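Long-range contacts in Crov588 (Cafeteriavirus, PDB 6NYR), which is of unknown function but folds as a circular leucine-rich-repeat protein built largely from FNIP repeats: residues A[335-340]-A[357-362]; A[341-346]-A[363-368]; A[351-356]-A[372-377]. One frame throughout, in Å; residues are numbered along the deposited sequence.

Following the chain from the N terminus, residues 335-340, 341-346 and 351-356 each meet the corresponding region of the next turn of the solenoid, in 357-362, 363-368 and 372-377, the third pair shifted by one residue. The first partners come in the same order as the second, so the three loops closed by the contacts cross one another and none nests inside another. Interaction 1 joins successive loops leading into the strands, interaction 2 pairs strands 343-345 and 365-367, and interaction 3 ties together the loops that follow them. The contacts also touch: Leu-359 packs on Leu-344 and Ile-354, and Phe-368 packs on Ile-354, so loops and strands share one hydrophobic interior.

Interaction 1 (A[335-340]-A[357-362]); sequences NVLPNS and NVLPNS
Leu-337 leans its side chain on the next turn of the chain, over Val-358, Leu-359 and Pro-360. Leu-337 CB starts against the proline ring, 3.8 Å from Pro-360 CD. CG lies across from the carbonyl of Val-358, and the methyl Leu-337 CD1 goes further, coming to 3.5 Å from Val-358 O. Leu-337 CD1 also touches Leu-359 CD2 at 3.9 Å and, more loosely, a methyl of Val-358. With CG anti to the carbonyl carbon (chi1 -56°) and the chain then extended to CD1, Leu-337 runs side by side with Leu-359, both pointing the same way into the buried interior.

Further along, Pro-360 also packs against the Pro-338 carbonyl of the preceding turn: Pro-360 CB is 3.2 Å from Pro-338 O, and CG is scarcely farther away. Asn-339 slides past this ring in the opposite direction, bringing Asn-339 OD1 to 3.7 Å from Pro-360 CB while the residue itself stays on the exposed side.

The polar link sits at the far end. Ser-362 OG occupies the crowded position between its own N and carbonyl carbon (chi1 51°), which swings the hydroxyl back to 2.6 Å from Asn-339 O. The hydroxyl also has a hydrogen-bond partner in Leu-341 O, and which of the two carbonyls takes its single proton is not settled. One turn on, Ser-384 OG bonds to Asn-361 O, while Ser-340 OG reaches back to Leu-319 O. Such serine-to-carbonyl bonds recur from turn to turn, and successive loops stacked side by side with leucines turned inward are typical of a leucine-rich-repeat solenoid.

Interaction 2 (A[341-346]-A[363-368]); sequences LTHLTF and LTHLTF
Thr-342 O takes two backbone N-H groups from the neighbouring turn. His-365 N approaches Thr-342 O almost straight down the carbonyl bond at 2.9 Å, whereas Thr-364 N comes to the same oxygen in the carbonyl plane on a lone pair, 3.0 Å away and at 127° to C=O. From there the parallel ladder continues: Leu-344 N bonds to His-365 O, Thr-367 N to Leu-344 O, and Phe-346 N to Thr-367 O.

His-343 and His-365 project from one face and form an offset stack, with centroids 4.2 Å apart and planes at 10°. The NE2 of His-343 sits over a face of the His-365 ring, toward its rim. Each imidazole is steadied by the threonine before it: Thr-364 OG1 lies in the plane of the His-365 ring and shares a hydrogen bond with His-365 ND1 at 2.6 Å, and Thr-342 OG1 serves His-343 likewise.

On the opposite, buried face Leu-344 CD2 meets Leu-366 CD1 at 3.8 Å, the two side chains running alongside each other. Beyond them the rings of Phe-346 and Phe-368 are nearly parallel but slid apart, touching chiefly through Phe-346 CD2 and Phe-368 CD1.

Strand 321-323 flanks this pair beside 343-345, where His-321 extends the histidine stack; strand 387-389 continues it beyond 365-367, with Leu-388 against Leu-366 and Phe-368.

Interaction 3 (A[351-356]-A[372-377]); sequences NQIITE and FNQIIT
Neither segment is a regular strand or helix, and the two backbones spread apart as they run, from 4.1 Å between the CA atoms of Asn-351 and Phe-372 to 7.2 Å between those of Ile-354 and Ile-376. Where they are close, Asn-351 makes the polar contact. Its CG is anti to the backbone N (chi1 -171°), which carries the amide across to the next turn. There Asn-351 OD1 accepts two hydrogen bonds, from Asn-373 N at 2.8 Å and from Gln-374 NE2 at 2.9 Å. The donors reach it from opposite faces of the amide plane, neither lying on a lone pair, so the oxygen is held from both sides. Gln-374 bends at chi2 to get there and crosses Asn-351 at about a right angle, the two amide planes 44° apart; Asn-351 OD1 stays near the plane of the glutamine amide, and the N-H points at it fairly directly, at 158°.

The other end of that amide faces Ile-353, where Ile-353 CG1 is 3.4 Å from Gln-374 OE1. Phe-372 lies on the buried side. Gln-352 O comes up to its ring edge, near the plane, 3.4 Å from Phe-372 CE1, and Ile-354 CD1 touches the same carbon at 4.2 Å. The Gln-374 backbone N sits over the centre of one ring face, and Phe-368 stacks with this ring as well.

The bonding pattern repeats along the solenoid: Asn-329 OD1 receives Asn-351 N, and Asn-373 OD1 in turn accepts from Asn-395 N and Gln-396 NE2. Buttressed here by glutamines, this succession of side-chain oxygens taking backbone N-H groups of the following turn is the asparagine ladder characteristic of leucine-rich-repeat folds.

Interaction 1 (A[335-340]-A[357-362])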
# COMPACT_ATOMS: atom_id res chain seq x y z
N ASN A 335 25.73 6.95 -28.31
CA ASN A 335 26.55 7.08 -27.11
C ASN A 335 25.97 8.09 -26.13
O ASN A 335 26.67 8.97 -25.63
CB ASN A 335 27.98 7.45 -27.49
CG ASN A 335 28.64 6.38 -28.36
OD1 ASN A 335 28.91 6.60 -29.54
ND2 ASN A 335 28.91 5.22 -27.77
N VAL A 336 24.68 7.96 -25.83
CA VAL A 336 23.98 8.86 -24.93
C VAL A 336 23.69 8.19 -23.58
O VAL A 336 23.99 8.75 -22.53
CB VAL A 336 22.67 9.38 -25.57
CG1 VAL A 336 21.94 10.30 -24.60
CG2 VAL A 336 22.98 10.09 -26.88
N LEU A 337 23.06 7.02 -23.61
CA LEU A 337 22.75 6.30 -22.37
C LEU A 337 24.02 5.67 -21.82
O LEU A 337 24.65 4.87 -22.53
CB LEU A 337 21.69 5.24 -22.63
CG LEU A 337 20.39 5.74 -23.26
CD1 LEU A 337 19.48 4.59 -23.65
CD2 LEU A 337 19.67 6.69 -22.33
N PRO A 338 24.43 5.98 -20.60
CA PRO A 338 25.72 5.48 -20.12
C PRO A 338 25.67 3.97 -19.92
O PRO A 338 24.61 3.35 -19.80
CB PRO A 338 25.92 6.20 -18.78
CG PRO A 338 24.54 6.54 -18.32
CD PRO A 338 23.70 6.74 -19.56
N ASN A 339 26.86 3.37 -19.89
CA ASN A 339 26.99 1.92 -19.80
C ASN A 339 26.75 1.41 -18.38
O ASN A 339 26.88 0.20 -18.14
CB ASN A 339 28.36 1.48 -20.32
CG ASN A 339 28.31 1.08 -21.78
OD1 ASN A 339 27.38 0.38 -22.21
ND2 ASN A 339 29.29 1.53 -22.55
N SER A 340 26.41 2.29 -17.46
CA SER A 340 26.05 1.92 -16.10
C SER A 340 24.55 1.74 -15.91
O SER A 340 24.13 1.17 -14.90
CB SER A 340 26.55 3.01 -15.13
OG SER A 340 26.04 2.83 -13.82
N ASN A 357 22.94 0.19 -31.15
CA ASN A 357 23.74 0.29 -29.94
C ASN A 357 23.38 1.54 -29.15
O ASN A 357 24.26 2.29 -28.72
CB ASN A 357 25.22 0.27 -30.29
CG ASN A 357 25.63 -1.02 -30.99
OD1 ASN A 357 25.83 -1.04 -32.20
ND2 ASN A 357 25.74 -2.10 -30.22
N VAL A 358 22.08 1.77 -28.96
CA VAL A 358 21.60 2.87 -28.13
C VAL A 358 21.40 2.42 -26.69
O VAL A 358 21.85 3.08 -25.76
CB VAL A 358 20.30 3.43 -28.74
CG1 VAL A 358 19.72 4.51 -27.82
CG2 VAL A 358 20.54 3.97 -30.13
N LEU A 359 20.70 1.31 -26.50
CA LEU A 359 20.44 0.78 -25.17
C LEU A 359 21.72 0.15 -24.63
O LEU A 359 22.28 -0.74 -25.27
CB LEU A 359 19.31 -0.22 -25.21
CG LEU A 359 17.94 0.36 -25.61
CD1 LEU A 359 16.90 -0.74 -25.78
CD2 LEU A 359 17.47 1.40 -24.60
N PRO A 360 22.20 0.57 -23.46
CA PRO A 360 23.49 0.06 -22.97
C PRO A 360 23.40 -1.41 -22.57
O PRO A 360 22.33 -1.94 -22.26
CB PRO A 360 23.80 0.95 -21.77
CG PRO A 360 22.44 1.32 -21.24
CD PRO A 360 21.54 1.44 -22.46
N ASN A 361 24.56 -2.07 -22.58
CA ASN A 361 24.62 -3.49 -22.29
C ASN A 361 24.51 -3.80 -20.80
O ASN A 361 24.61 -4.97 -20.42
CB ASN A 361 25.91 -4.10 -22.85
CG ASN A 361 25.78 -4.51 -24.30
OD1 ASN A 361 24.78 -5.12 -24.70
ND2 ASN A 361 26.78 -4.18 -25.11
N SER A 362 24.30 -2.78 -19.97
CA SER A 362 24.04 -3.00 -18.55
C SER A 362 22.55 -2.99 -18.23
O SER A 362 22.18 -3.30 -17.10
CB SER A 362 24.75 -1.92 -17.71
OG SER A 362 24.45 -0.62 -18.19

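Interaction 2 (A[341-346]-A[363-368])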
# COMPACT_ATOMS: atom_id res chain seq x y z
N LEU A 341 23.74 2.18 -16.87
CA LEU A 341 22.31 2.26 -16.68
C LEU A 341 21.69 0.87 -16.60
O LEU A 341 21.86 0.05 -17.51
CB LEU A 341 21.67 3.06 -17.81
CG LEU A 341 20.26 3.59 -17.57
CD1 LEU A 341 20.27 4.68 -16.51
CD2 LEU A 341 19.66 4.11 -18.87
N THR A 342 20.94 0.62 -15.52
CA THR A 342 20.22 -0.64 -15.37
C THR A 342 18.71 -0.48 -15.47
O THR A 342 18.03 -1.43 -15.87
CB THR A 342 20.53 -1.28 -14.01
OG1 THR A 342 20.13 -0.40 -12.96
CG2 THR A 342 22.01 -1.60 -13.88
N HIS A 343 18.18 0.69 -15.13
CA HIS A 343 16.74 0.91 -15.10
C HIS A 343 16.41 2.11 -15.97
O HIS A 343 16.93 3.21 -15.73
CB HIS A 343 16.25 1.11 -13.66
CG HIS A 343 16.36 -0.12 -12.81
ND1 HIS A 343 17.56 -0.59 -12.34
CD2 HIS A 343 15.41 -0.98 -12.37
CE1 HIS A 343 17.36 -1.69 -11.63
NE2 HIS A 343 16.06 -1.95 -11.63
N LEU A 344 15.55 1.90 -16.96
CA LEU A 344 15.12 2.95 -17.87
C LEU A 344 13.61 2.91 -17.97
O LEU A 344 13.04 1.88 -18.35
CB LEU A 344 15.75 2.78 -19.26
CG LEU A 344 15.32 3.78 -20.33
CD1 LEU A 344 15.61 5.21 -19.88
CD2 LEU A 344 15.99 3.49 -21.66
N THR A 345 12.96 4.03 -17.68
CA THR A 345 11.51 4.13 -17.70
C THR A 345 11.14 5.32 -18.56
O THR A 345 11.59 6.44 -18.30
CB THR A 345 10.95 4.27 -16.29
OG1 THR A 345 11.37 3.16 -15.49
CG2 THR A 345 9.43 4.33 -16.31
N PHE A 346 10.32 5.09 -19.57
CA PHE A 346 9.81 6.15 -20.42
C PHE A 346 8.43 6.58 -19.95
O PHE A 346 7.75 5.88 -19.21
CB PHE A 346 9.76 5.71 -21.89
CG PHE A 346 11.10 5.60 -22.54
CD1 PHE A 346 11.78 6.74 -22.93
CD2 PHE A 346 11.67 4.36 -22.78
CE1 PHE A 346 13.02 6.65 -23.55
CE2 PHE A 346 12.91 4.27 -23.40
CZ PHE A 346 13.58 5.41 -23.78
N LEU A 363 21.70 -2.66 -19.20
CA LEU A 363 20.28 -2.47 -18.93
C LEU A 363 19.62 -3.78 -18.54
O LEU A 363 19.67 -4.76 -19.29
CB LEU A 363 19.59 -1.87 -20.16
CG LEU A 363 18.30 -1.09 -19.89
CD1 LEU A 363 18.63 0.23 -19.19
CD2 LEU A 363 17.53 -0.86 -21.18
N THR A 364 18.98 -3.79 -17.37
CA THR A 364 18.22 -4.95 -16.91
C THR A 364 16.72 -4.72 -16.93
O THR A 364 15.97 -5.69 -17.05
CB THR A 364 18.64 -5.32 -15.47
OG1 THR A 364 18.37 -4.23 -14.58
CG2 THR A 364 20.13 -5.67 -15.43
N HIS A 365 16.27 -3.48 -16.83
CA HIS A 365 14.85 -3.15 -16.70
C HIS A 365 14.51 -2.04 -17.68
O HIS A 365 15.07 -0.95 -17.61
CB HIS A 365 14.52 -2.73 -15.27
CG HIS A 365 14.63 -3.83 -14.27
ND1 HIS A 365 15.84 -4.31 -13.81
CD2 HIS A 365 13.68 -4.56 -13.64
CE1 HIS A 365 15.63 -5.28 -12.95
NE2 HIS A 365 14.33 -5.46 -12.82
N LEU A 366 13.59 -2.34 -18.60
CA LEU A 366 13.16 -1.39 -19.62
C LEU A 366 11.64 -1.31 -19.60
O LEU A 366 10.96 -2.31 -19.89
CB LEU A 366 13.65 -1.82 -21.01
CG LEU A 366 13.19 -0.95 -22.18
CD1 LEU A 366 13.66 0.48 -22.00
CD2 LEU A 366 13.69 -1.53 -23.50
N THR A 367 11.11 -0.14 -19.27
CA THR A 367 9.68 0.09 -19.21
C THR A 367 9.32 1.19 -20.19
O THR A 367 9.82 2.32 -20.09
CB THR A 367 9.25 0.46 -17.78
OG1 THR A 367 9.55 -0.63 -16.90
CG2 THR A 367 7.77 0.79 -17.72
N PHE A 368 8.44 0.87 -21.14
CA PHE A 368 7.93 1.85 -22.09
C PHE A 368 6.66 2.48 -21.55
O PHE A 368 6.00 1.95 -20.66
CB PHE A 368 7.65 1.21 -23.46
CG PHE A 368 8.89 0.88 -24.24
CD1 PHE A 368 9.62 1.88 -24.85
CD2 PHE A 368 9.31 -0.43 -24.39
CE1 PHE A 368 10.75 1.59 -25.58
CE2 PHE A 368 10.45 -0.73 -25.12
CZ PHE A 368 11.17 0.28 -25.72

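Interaction 3 (A[351-356]-A[372-377])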
# COMPACT_ATOMS: atom_id res chain seq x y z
N ASN A 351 8.00 7.91 -28.31
CA ASN A 351 7.64 7.05 -29.43
C ASN A 351 8.61 7.26 -30.59
O ASN A 351 8.19 7.54 -31.71
CB ASN A 351 6.21 7.34 -29.87
CG ASN A 351 5.70 6.35 -30.88
OD1 ASN A 351 6.23 5.25 -31.01
ND2 ASN A 351 4.67 6.73 -31.63
N GLN A 352 9.91 7.13 -30.31
CA GLN A 352 10.95 7.22 -31.33
C GLN A 352 11.59 5.87 -31.58
O GLN A 352 11.73 5.04 -30.67
CB GLN A 352 12.05 8.21 -30.91
CG GLN A 352 11.60 9.64 -30.74
CD GLN A 352 11.01 10.23 -32.00
OE1 GLN A 352 11.58 10.12 -33.08
NE2 GLN A 352 9.84 10.85 -31.87
N ILE A 353 12.01 5.65 -32.83
CA ILE A 353 12.73 4.43 -33.17
C ILE A 353 13.98 4.35 -32.31
O ILE A 353 14.62 5.36 -31.98
CB ILE A 353 13.10 4.40 -34.66
CG1 ILE A 353 11.84 4.46 -35.54
CG2 ILE A 353 13.91 3.15 -34.99
CD1 ILE A 353 12.12 4.79 -37.00
N ILE A 354 14.35 3.12 -31.92
CA ILE A 354 15.55 2.86 -31.14
C ILE A 354 16.41 1.88 -31.93
O ILE A 354 15.98 0.76 -32.22
CB ILE A 354 15.22 2.31 -29.75
CG1 ILE A 354 14.60 3.40 -28.88
CG2 ILE A 354 16.48 1.78 -29.08
CD1 ILE A 354 13.91 2.89 -27.63
N THR A 355 17.63 2.30 -32.26
CA THR A 355 18.49 1.56 -33.16
C THR A 355 19.50 0.71 -32.39
O THR A 355 19.33 0.47 -31.19
CB THR A 355 19.15 2.55 -34.12
OG1 THR A 355 19.87 3.54 -33.37
CG2 THR A 355 18.10 3.24 -34.98
N GLU A 356 20.56 0.28 -33.07
CA GLU A 356 21.33 -0.87 -32.62
C GLU A 356 21.98 -0.71 -31.26
O GLU A 356 21.62 -1.42 -30.32
CB GLU A 356 22.42 -1.20 -33.66
CG GLU A 356 21.91 -1.48 -35.06
CD GLU A 356 22.08 -2.93 -35.47
OE1 GLU A 356 23.15 -3.51 -35.20
OE2 GLU A 356 21.13 -3.49 -36.06
N PHE A 372 4.71 4.39 -27.04
CA PHE A 372 5.75 3.74 -27.81
C PHE A 372 5.16 2.65 -28.70
O PHE A 372 4.47 1.74 -28.22
CB PHE A 372 6.82 3.12 -26.93
CG PHE A 372 7.93 2.48 -27.71
CD1 PHE A 372 8.90 3.26 -28.32
CD2 PHE A 372 7.98 1.11 -27.88
CE1 PHE A 372 9.91 2.68 -29.05
CE2 PHE A 372 8.99 0.52 -28.61
CZ PHE A 372 9.96 1.32 -29.20
N ASN A 373 5.48 2.71 -29.99
CA ASN A 373 4.90 1.80 -30.97
C ASN A 373 5.76 1.78 -32.23
O ASN A 373 5.28 2.06 -33.33
CB ASN A 373 3.47 2.25 -31.29
CG ASN A 373 2.70 1.22 -32.08
OD1 ASN A 373 3.01 0.03 -32.06
ND2 ASN A 373 1.68 1.68 -32.80
N GLN A 374 7.04 1.45 -32.06
CA GLN A 374 7.97 1.32 -33.17
C GLN A 374 8.44 -0.12 -33.27
O GLN A 374 8.43 -0.86 -32.28
CB GLN A 374 9.19 2.24 -33.00
CG GLN A 374 8.83 3.69 -32.80
CD GLN A 374 8.16 4.30 -34.02
OE1 GLN A 374 8.48 3.96 -35.16
NE2 GLN A 374 7.22 5.20 -33.78
N ILE A 375 8.84 -0.53 -34.47
CA ILE A 375 9.38 -1.87 -34.63
C ILE A 375 10.69 -1.95 -33.85
O ILE A 375 11.46 -0.99 -33.79
CB ILE A 375 9.61 -2.22 -36.11
CG1 ILE A 375 10.77 -1.43 -36.71
CG2 ILE A 375 8.34 -1.97 -36.93
CD1 ILE A 375 10.99 -1.69 -38.20
N ILE A 376 10.95 -3.11 -33.26
CA ILE A 376 12.21 -3.40 -32.59
C ILE A 376 12.85 -4.55 -33.34
O ILE A 376 12.27 -5.65 -33.42
CB ILE A 376 12.03 -3.74 -31.10
CG1 ILE A 376 11.44 -2.56 -30.34
CG2 ILE A 376 13.37 -4.14 -30.49
CD1 ILE A 376 11.21 -2.83 -28.87
N THR A 377 14.03 -4.31 -33.90
CA THR A 377 14.72 -5.27 -34.74
C THR A 377 15.76 -6.03 -33.91
O THR A 377 15.78 -5.96 -32.68
CB THR A 377 15.36 -4.55 -35.91
OG1 THR A 377 16.39 -3.67 -35.43
CG2 THR A 377 14.33 -3.70 -36.66
O HOH W 1 12.54 0.41 -32.14